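Local structure of peroxisomal catalase A (Saccharomyces cerevisiae, 1A4E) at residues 275-278 / 283-286; 325-330 / 403-408; 371-374 / 380-383. The protein breaks down hydrogen peroxide to water and oxygen with the help of heme, probably shielding the cell from peroxide made by peroxisomal oxidases. All blocks are in the same frame, centred on the assembly; numbering follows the deposited sequence.

How the interactions relate
Interaction 1 is apolar and only partly buried; it folds a loop back on itself within one subunit, and its single polar tie is a water. Interactions 2 and 3 are buried, polar, and lie against other subunits, interaction 3 against the third. Interaction 2 joins strand 326-328 to a later loop through one straight glutamine-carboxylate bond, whereas interaction 3 ties a turn to an earlier part of the same loop by a web of amide, guanidinium and backbone bonds. Interaction 3 is nested between the two halves of interaction 2, and both touch the third subunit. Interactions 1 and 2, centres 20 Å apart, each have a residue that meets Thr202; interaction 3 lies farther off.

Interaction 1: 275-278 / 283-286; sequences LPFS and TKVW
Phe277 lies with one ring face against the aliphatic chain of Lys284, and this is the tight part of the contact. Lys284 CB sits 3.6 Å above the ring plane, displaced toward the rim, in a CH-pi contact whose direction is 26° off the ring normal. Lys284 CB lies over Phe277 CD1, with Lys284 CG passing just beyond the rim, while Lys284 CD and CE run back toward Phe277 CB, so that the two side chains pass each other in opposite directions. Phe277 reaches this place with CG tucked between the backbone N and the carbonyl carbon (chi1 54°), which turns the ring toward 283-286. At the far end of the ring, Phe277 CZ comes within 3.2 Å of Val285 O at a slant. Trp286 CD1 meets the ring edge in its plane, 3.9 Å from Phe277 CE1, the two side chains crossing at about a right angle.

The lysine is apolar only as far as its ammonium group. Bends at chi2 and chi4 carry NZ away from Phe277 to salt bridges with Asp281 and Asp428, besides a weak bond to Thr283 OG1.

No hydrogen bond passes directly between the segments; on the looser side a water bridges them. It lies 2.9 Å from Ser278 O, to which it donates, and accepts a weak bond from Trp286 NE1 at 3.1 Å.

Both segments belong to the connection from helix 269-274 to strand 294-303. Trp286 packs on Tyr214 and Gln216 of strand 212-221 and, together with Leu275, on Met267 of strand 259-267, so the loop packs against two neighbouring strands of the antiparallel barrel of catalases, while Phe277 and Lys284 rest on Gln431 of helix 430-440.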
loop_
_atom_site.group_PDB
_atom_site.type_symbol
_atom_site.label_atom_id
_atom_site.label_comp_id
_atom_site.label_asym_id
_atom_site.label_seq_id
_atom_site.Cartn_x
_atom_site.Cartn_y
_atom_site.Cartn_z
ATOM N N LEU B 275 -29.999 8.600 -37.528
ATOM C CA LEU B 275 -29.074 9.702 -37.275
ATOM C C LEU B 275 -27.880 9.723 -38.220
ATOM O O LEU B 275 -27.396 8.651 -38.585
ATOM C CB LEU B 275 -28.529 9.650 -35.846
ATOM C CG LEU B 275 -29.369 10.068 -34.638
ATOM C CD1 LEU B 275 -28.561 9.774 -33.388
ATOM C CD2 LEU B 275 -29.705 11.554 -34.674
ATOM N N PRO B 276 -27.374 10.900 -38.643
ATOM C CA PRO B 276 -26.157 11.052 -39.453
ATOM C C PRO B 276 -24.816 10.720 -38.795
ATOM O O PRO B 276 -23.752 10.815 -39.416
ATOM C CB PRO B 276 -26.241 12.491 -39.931
ATOM C CG PRO B 276 -26.960 13.205 -38.812
ATOM C CD PRO B 276 -28.041 12.194 -38.470
ATOM N N PHE B 277 -24.877 10.355 -37.510
ATOM C CA PHE B 277 -23.738 9.974 -36.685
ATOM C C PHE B 277 -24.161 8.899 -35.681
ATOM O O PHE B 277 -25.326 8.502 -35.598
ATOM C CB PHE B 277 -23.182 11.215 -35.941
ATOM C CG PHE B 277 -24.194 12.006 -35.112
ATOM C CD1 PHE B 277 -24.575 11.569 -33.839
ATOM C CD2 PHE B 277 -24.758 13.163 -35.644
ATOM C CE1 PHE B 277 -25.519 12.289 -33.110
ATOM C CE2 PHE B 277 -25.703 13.878 -34.904
ATOM C CZ PHE B 277 -26.086 13.444 -33.639
ATOM N N SER B 278 -23.204 8.433 -34.879
ATOM C CA SER B 278 -23.455 7.373 -33.916
ATOM C C SER B 278 -23.886 7.890 -32.542
ATOM O O SER B 278 -23.406 8.925 -32.062
ATOM C CB SER B 278 -22.173 6.530 -33.807
ATOM O OG SER B 278 -22.350 5.320 -33.084
ATOM N N THR B 283 -18.096 12.563 -29.067
ATOM C CA THR B 283 -17.842 13.883 -29.625
ATOM C C THR B 283 -19.052 14.508 -30.330
ATOM O O THR B 283 -18.965 15.612 -30.861
ATOM C CB THR B 283 -16.638 13.772 -30.575
ATOM O OG1 THR B 283 -17.050 12.977 -31.669
ATOM C CG2 THR B 283 -15.419 13.142 -29.908
ATOM N N LYS B 284 -20.220 13.861 -30.289
ATOM C CA LYS B 284 -21.423 14.354 -30.940
ATOM C C LYS B 284 -22.528 14.689 -29.955
ATOM O O LYS B 284 -22.724 13.978 -28.970
ATOM C CB LYS B 284 -21.984 13.314 -31.906
ATOM C CG LYS B 284 -21.067 12.814 -33.012
ATOM C CD LYS B 284 -20.775 13.871 -34.067
ATOM C CE LYS B 284 -19.852 13.265 -35.107
ATOM N NZ LYS B 284 -18.532 13.066 -34.547
ATOM N N VAL B 285 -23.259 15.780 -30.213
ATOM C CA VAL B 285 -24.440 16.131 -29.440
ATOM C C VAL B 285 -25.663 15.858 -30.299
ATOM O O VAL B 285 -25.606 15.834 -31.527
ATOM C CB VAL B 285 -24.465 17.628 -29.019
ATOM C CG1 VAL B 285 -23.260 17.859 -28.141
ATOM C CG2 VAL B 285 -24.409 18.588 -30.195
ATOM N N TRP B 286 -26.771 15.590 -29.621
ATOM C CA TRP B 286 -28.063 15.363 -30.244
ATOM C C TRP B 286 -28.766 16.708 -30.397
ATOM O O TRP B 286 -28.784 17.509 -29.453
ATOM C CB TRP B 286 -28.944 14.455 -29.383
ATOM C CG TRP B 286 -28.443 13.038 -29.109
ATOM C CD1 TRP B 286 -27.306 12.498 -29.670
ATOM C CD2 TRP B 286 -29.088 12.158 -28.283
ATOM N NE1 TRP B 286 -27.234 11.280 -29.196
ATOM C CE2 TRP B 286 -28.261 11.030 -28.372
ATOM C CE3 TRP B 286 -30.233 12.147 -27.483
ATOM C CZ2 TRP B 286 -28.571 9.873 -27.663
ATOM C CZ3 TRP B 286 -30.545 10.987 -26.772
ATOM C CH2 TRP B 286 -29.721 9.861 -26.866
HETATM O O HOH W 1 -24.303 10.834 -30.002
#

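Interaction 2: 325-330 / 403-408; sequences YQEASA and PIQQHQ
Glu327 OE1 takes a nearly straight hydrogen bond from Gln405 NE2, 3.0 Å long with an N-H...O angle of 175°. The oxygen lies almost in the amide plane of Gln405 and offers the lone pair turned away from OE2, while the carboxylate and amide planes stand 55° apart. OE2 has its own partner, Tyr36 OH of the third subunit, so both oxygens of this carboxylate, buried at an interface of the homotetramer, are engaged. A bend at chi2 (-67°) turns the carboxylate so that Glu327 OE1 lies 3.8 Å from the methyl CG2 of Ile404. Nearer the backbone, Glu327 CG is 3.8 Å from Ile404 O.

Gln405 crosses the glutamate at a slant, extended beyond CG. Its OE1 accepts from Lys204 NZ, which settles which end of the amide faces the glutamate; the lysine's charge would probably also make the NH2 group a stronger donor. Gln405 NE2 lies 3.4 Å from Ala328 O as well.

The loop is shaped by a type I turn from Gln405 to Gln408, and the His407 ring is sandwiched between Pro403 CG and Gln408 CG.

Strand 326-328 pairs antiparallel with strand 203-206, the source of Lys204, and Ala328 rests on Leu334 and Leu338 of helix 332-348, which carries the heme-iron ligand Tyr341. Ile404 packs on Pro417 of the second subunit, within its strand 411-418.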
loop_
_atom_site.group_PDB
_atom_site.type_symbol
_atom_site.label_atom_id
_atom_site.label_comp_id
_atom_site.label_asym_id
_atom_site.label_seq_id
_atom_site.Cartn_x
_atom_site.Cartn_y
_atom_site.Cartn_z
ATOM N N TYR B 325 -32.416 -0.293 -13.806
ATOM C CA TYR B 325 -33.056 0.419 -14.916
ATOM C C TYR B 325 -32.206 1.520 -15.539
ATOM O O TYR B 325 -32.662 2.198 -16.461
ATOM C CB TYR B 325 -34.418 1.026 -14.489
ATOM C CG TYR B 325 -35.394 -0.033 -13.979
ATOM C CD1 TYR B 325 -36.053 -0.891 -14.866
ATOM C CD2 TYR B 325 -35.593 -0.175 -12.604
ATOM C CE1 TYR B 325 -36.903 -1.884 -14.375
ATOM C CE2 TYR B 325 -36.441 -1.160 -12.109
ATOM C CZ TYR B 325 -37.090 -2.007 -12.999
ATOM O OH TYR B 325 -37.900 -2.994 -12.493
ATOM N N GLN B 326 -30.968 1.717 -15.055
ATOM C CA GLN B 326 -30.027 2.653 -15.651
ATOM C C GLN B 326 -28.753 1.889 -15.955
ATOM O O GLN B 326 -28.092 1.334 -15.078
ATOM C CB GLN B 326 -29.698 3.792 -14.713
ATOM C CG GLN B 326 -30.873 4.711 -14.499
ATOM C CD GLN B 326 -30.567 5.865 -13.566
ATOM O OE1 GLN B 326 -29.610 6.606 -13.742
ATOM N NE2 GLN B 326 -31.391 6.065 -12.547
ATOM N N GLU B 327 -28.454 1.817 -17.248
ATOM C CA GLU B 327 -27.299 1.093 -17.744
ATOM C C GLU B 327 -26.483 1.922 -18.725
ATOM O O GLU B 327 -26.920 2.968 -19.198
ATOM C CB GLU B 327 -27.766 -0.200 -18.413
ATOM C CG GLU B 327 -28.039 -1.357 -17.457
ATOM C CD GLU B 327 -26.791 -1.900 -16.758
ATOM O OE1 GLU B 327 -25.896 -2.395 -17.433
ATOM O OE2 GLU B 327 -26.699 -1.846 -15.534
ATOM N N ALA B 328 -25.257 1.470 -18.997
ATOM C CA ALA B 328 -24.375 2.153 -19.925
ATOM C C ALA B 328 -24.604 1.682 -21.356
ATOM O O ALA B 328 -25.084 0.566 -21.581
ATOM C CB ALA B 328 -22.935 1.874 -19.560
ATOM N N SER B 329 -24.300 2.535 -22.337
ATOM C CA SER B 329 -24.403 2.135 -23.736
ATOM C C SER B 329 -23.065 1.593 -24.229
ATOM O O SER B 329 -22.076 1.605 -23.495
ATOM C CB SER B 329 -24.805 3.319 -24.612
ATOM O OG SER B 329 -23.759 4.273 -24.744
ATOM N N ALA B 330 -23.011 1.166 -25.499
ATOM C CA ALA B 330 -21.808 0.619 -26.100
ATOM C C ALA B 330 -20.832 1.694 -26.563
ATOM O O ALA B 330 -19.972 1.436 -27.406
ATOM C CB ALA B 330 -22.173 -0.256 -27.293
ATOM N N PRO B 403 -34.511 -7.338 -16.680
ATOM C CA PRO B 403 -33.368 -7.493 -17.565
ATOM C C PRO B 403 -32.271 -6.466 -17.303
ATOM O O PRO B 403 -32.521 -5.342 -16.855
ATOM C CB PRO B 403 -33.990 -7.408 -18.946
ATOM C CG PRO B 403 -35.141 -6.452 -18.754
ATOM C CD PRO B 403 -35.696 -6.901 -17.418
ATOM N N ILE B 404 -31.024 -6.883 -17.508
ATOM C CA ILE B 404 -29.926 -5.939 -17.406
ATOM C C ILE B 404 -29.789 -5.327 -18.795
ATOM O O ILE B 404 -30.117 -4.152 -18.973
ATOM C CB ILE B 404 -28.674 -6.706 -16.933
ATOM C CG1 ILE B 404 -28.956 -7.283 -15.542
ATOM C CG2 ILE B 404 -27.470 -5.782 -16.889
ATOM C CD1 ILE B 404 -27.863 -8.181 -14.946
ATOM N N GLN B 405 -29.365 -6.078 -19.820
ATOM C CA GLN B 405 -29.277 -5.524 -21.163
ATOM C C GLN B 405 -29.763 -6.449 -22.278
ATOM O O GLN B 405 -29.699 -6.037 -23.435
ATOM C CB GLN B 405 -27.819 -5.092 -21.446
ATOM C CG GLN B 405 -27.368 -3.819 -20.698
ATOM C CD GLN B 405 -26.061 -3.220 -21.188
ATOM O OE1 GLN B 405 -25.732 -3.311 -22.364
ATOM N NE2 GLN B 405 -25.269 -2.577 -20.335
ATOM N N GLN B 406 -30.300 -7.657 -21.974
ATOM C CA GLN B 406 -30.767 -8.648 -22.962
ATOM C C GLN B 406 -31.856 -8.170 -23.917
ATOM O O GLN B 406 -31.926 -8.550 -25.087
ATOM C CB GLN B 406 -31.402 -9.900 -22.370
ATOM C CG GLN B 406 -30.862 -10.587 -21.154
ATOM C CD GLN B 406 -31.338 -9.996 -19.836
ATOM O OE1 GLN B 406 -30.872 -8.953 -19.385
ATOM N NE2 GLN B 406 -32.255 -10.678 -19.163
ATOM N N HIS B 407 -32.755 -7.375 -23.339
ATOM C CA HIS B 407 -33.901 -6.793 -24.021
ATOM C C HIS B 407 -33.575 -5.677 -25.003
ATOM O O HIS B 407 -34.446 -5.164 -25.702
ATOM C CB HIS B 407 -34.869 -6.278 -22.959
ATOM C CG HIS B 407 -34.348 -5.140 -22.076
ATOM N ND1 HIS B 407 -35.001 -4.020 -21.784
ATOM C CD2 HIS B 407 -33.135 -5.091 -21.423
ATOM C CE1 HIS B 407 -34.249 -3.304 -20.992
ATOM N NE2 HIS B 407 -33.133 -3.957 -20.782
ATOM N N GLN B 408 -32.300 -5.295 -25.049
ATOM C CA GLN B 408 -31.854 -4.200 -25.879
ATOM C C GLN B 408 -31.224 -4.671 -27.185
ATOM O O GLN B 408 -31.789 -5.564 -27.817
ATOM C CB GLN B 408 -30.918 -3.359 -24.997
ATOM C CG GLN B 408 -31.746 -2.811 -23.835
ATOM C CD GLN B 408 -31.016 -2.030 -22.763
ATOM O OE1 GLN B 408 -29.858 -2.296 -22.459
ATOM N NE2 GLN B 408 -31.685 -1.058 -22.145
#

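Interaction 3: 371-374 / 380-383; sequences IRDG and GNFG
Asn381 and Asp373 hold each other through both ends of the asparagine amide. Asn381 OD1 accepts from Asp373 N at 3.1 Å, a straight bond of 170° with the donor tilted out of the carbonyl plane, and Asn381 ND2 gives to Asp373 OD1 at 2.9 Å. The amide is sent across by chi1 of -163°, which sets CG opposite the backbone N. OD1 also receives weak bonds from Arg372 NE and from a water that donates to Ile371 O at 2.8 Å. The second N-H of ND2 is used by Asn307 OD1 of the third subunit, whose ND2 donates to Gly383 O, a pairing of amide and turn at a tetramer interface.

Arg372 curls round the turn: NE and NH2 each give Asn381 O a weak hydrogen bond, 2.9 Å long, while Phe382 CB lies over one guanidinium face. Its firmer partners are Glu385 O for NH2 and Pro369 O for NH1.

An alanine in place of Asn381 is likely to strand Asp373 N and OD1 without mates and lose the side-chain bond to Asn307 OD1.

The type I' turn Gly380-Gly383 and 371-374 both lie between helix 332-348 and strand 411-418, against Phe309 and Ala310 of helix 308-313 of the third subunit.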
loop_
_atom_site.group_PDB
_atom_site.type_symbol
_atom_site.label_atom_id
_atom_site.label_comp_id
_atom_site.label_asym_id
_atom_site.label_seq_id
_atom_site.Cartn_x
_atom_site.Cartn_y
_atom_site.Cartn_z
ATOM N N ILE B 371 -17.968 -11.196 -0.552
ATOM C CA ILE B 371 -17.085 -10.029 -0.591
ATOM C C ILE B 371 -16.686 -9.801 0.867
ATOM O O ILE B 371 -17.404 -9.186 1.659
ATOM C CB ILE B 371 -17.854 -8.818 -1.205
ATOM C CG1 ILE B 371 -18.193 -9.124 -2.669
ATOM C CG2 ILE B 371 -17.010 -7.546 -1.112
ATOM C CD1 ILE B 371 -19.001 -8.027 -3.395
ATOM N N ARG B 372 -15.539 -10.393 1.230
ATOM C CA ARG B 372 -15.044 -10.401 2.604
ATOM C C ARG B 372 -13.569 -10.048 2.735
ATOM O O ARG B 372 -12.818 -9.996 1.757
ATOM C CB ARG B 372 -15.220 -11.784 3.248
ATOM C CG ARG B 372 -16.596 -12.412 3.149
ATOM C CD ARG B 372 -17.650 -11.648 3.932
ATOM N NE ARG B 372 -17.661 -12.003 5.342
ATOM C CZ ARG B 372 -18.367 -13.043 5.809
ATOM N NH1 ARG B 372 -19.095 -13.826 5.010
ATOM N NH2 ARG B 372 -18.400 -13.274 7.118
ATOM N N ASP B 373 -13.179 -9.811 3.995
ATOM C CA ASP B 373 -11.807 -9.554 4.422
ATOM C C ASP B 373 -11.157 -8.329 3.789
ATOM O O ASP B 373 -11.848 -7.341 3.537
ATOM C CB ASP B 373 -10.969 -10.830 4.152
ATOM C CG ASP B 373 -11.441 -12.133 4.800
ATOM O OD1 ASP B 373 -12.366 -12.132 5.614
ATOM O OD2 ASP B 373 -10.875 -13.171 4.481
ATOM N N GLY B 374 -9.850 -8.325 3.517
ATOM C CA GLY B 374 -9.194 -7.167 2.945
ATOM C C GLY B 374 -8.754 -6.224 4.053
ATOM O O GLY B 374 -9.376 -6.191 5.119
ATOM N N GLY B 380 -17.273 -4.949 10.631
ATOM C CA GLY B 380 -17.583 -6.217 11.276
ATOM C C GLY B 380 -17.397 -7.429 10.371
ATOM O O GLY B 380 -17.453 -8.560 10.860
ATOM N N ASN B 381 -17.189 -7.225 9.054
ATOM C CA ASN B 381 -16.991 -8.282 8.062
ATOM C C ASN B 381 -18.072 -9.372 8.073
ATOM O O ASN B 381 -17.832 -10.557 7.843
ATOM C CB ASN B 381 -15.591 -8.878 8.291
ATOM C CG ASN B 381 -15.059 -9.681 7.119
ATOM O OD1 ASN B 381 -15.503 -9.545 5.982
ATOM N ND2 ASN B 381 -14.083 -10.548 7.355
ATOM N N PHE B 382 -19.307 -8.924 8.337
ATOM C CA PHE B 382 -20.522 -9.736 8.451
ATOM C C PHE B 382 -20.486 -10.825 9.513
ATOM O O PHE B 382 -21.291 -11.755 9.491
ATOM C CB PHE B 382 -20.875 -10.381 7.089
ATOM C CG PHE B 382 -21.109 -9.359 5.991
ATOM C CD1 PHE B 382 -21.946 -8.257 6.217
ATOM C CD2 PHE B 382 -20.451 -9.508 4.769
ATOM C CE1 PHE B 382 -22.117 -7.301 5.219
ATOM C CE2 PHE B 382 -20.631 -8.547 3.776
ATOM C CZ PHE B 382 -21.459 -7.449 4.001
ATOM N N GLY B 383 -19.565 -10.710 10.481
ATOM C CA GLY B 383 -19.444 -11.652 11.581
ATOM C C GLY B 383 -19.194 -13.078 11.116
ATOM O O GLY B 383 -18.397 -13.353 10.214
HETATM O O HOH W 2 -16.709 -7.434 3.745
#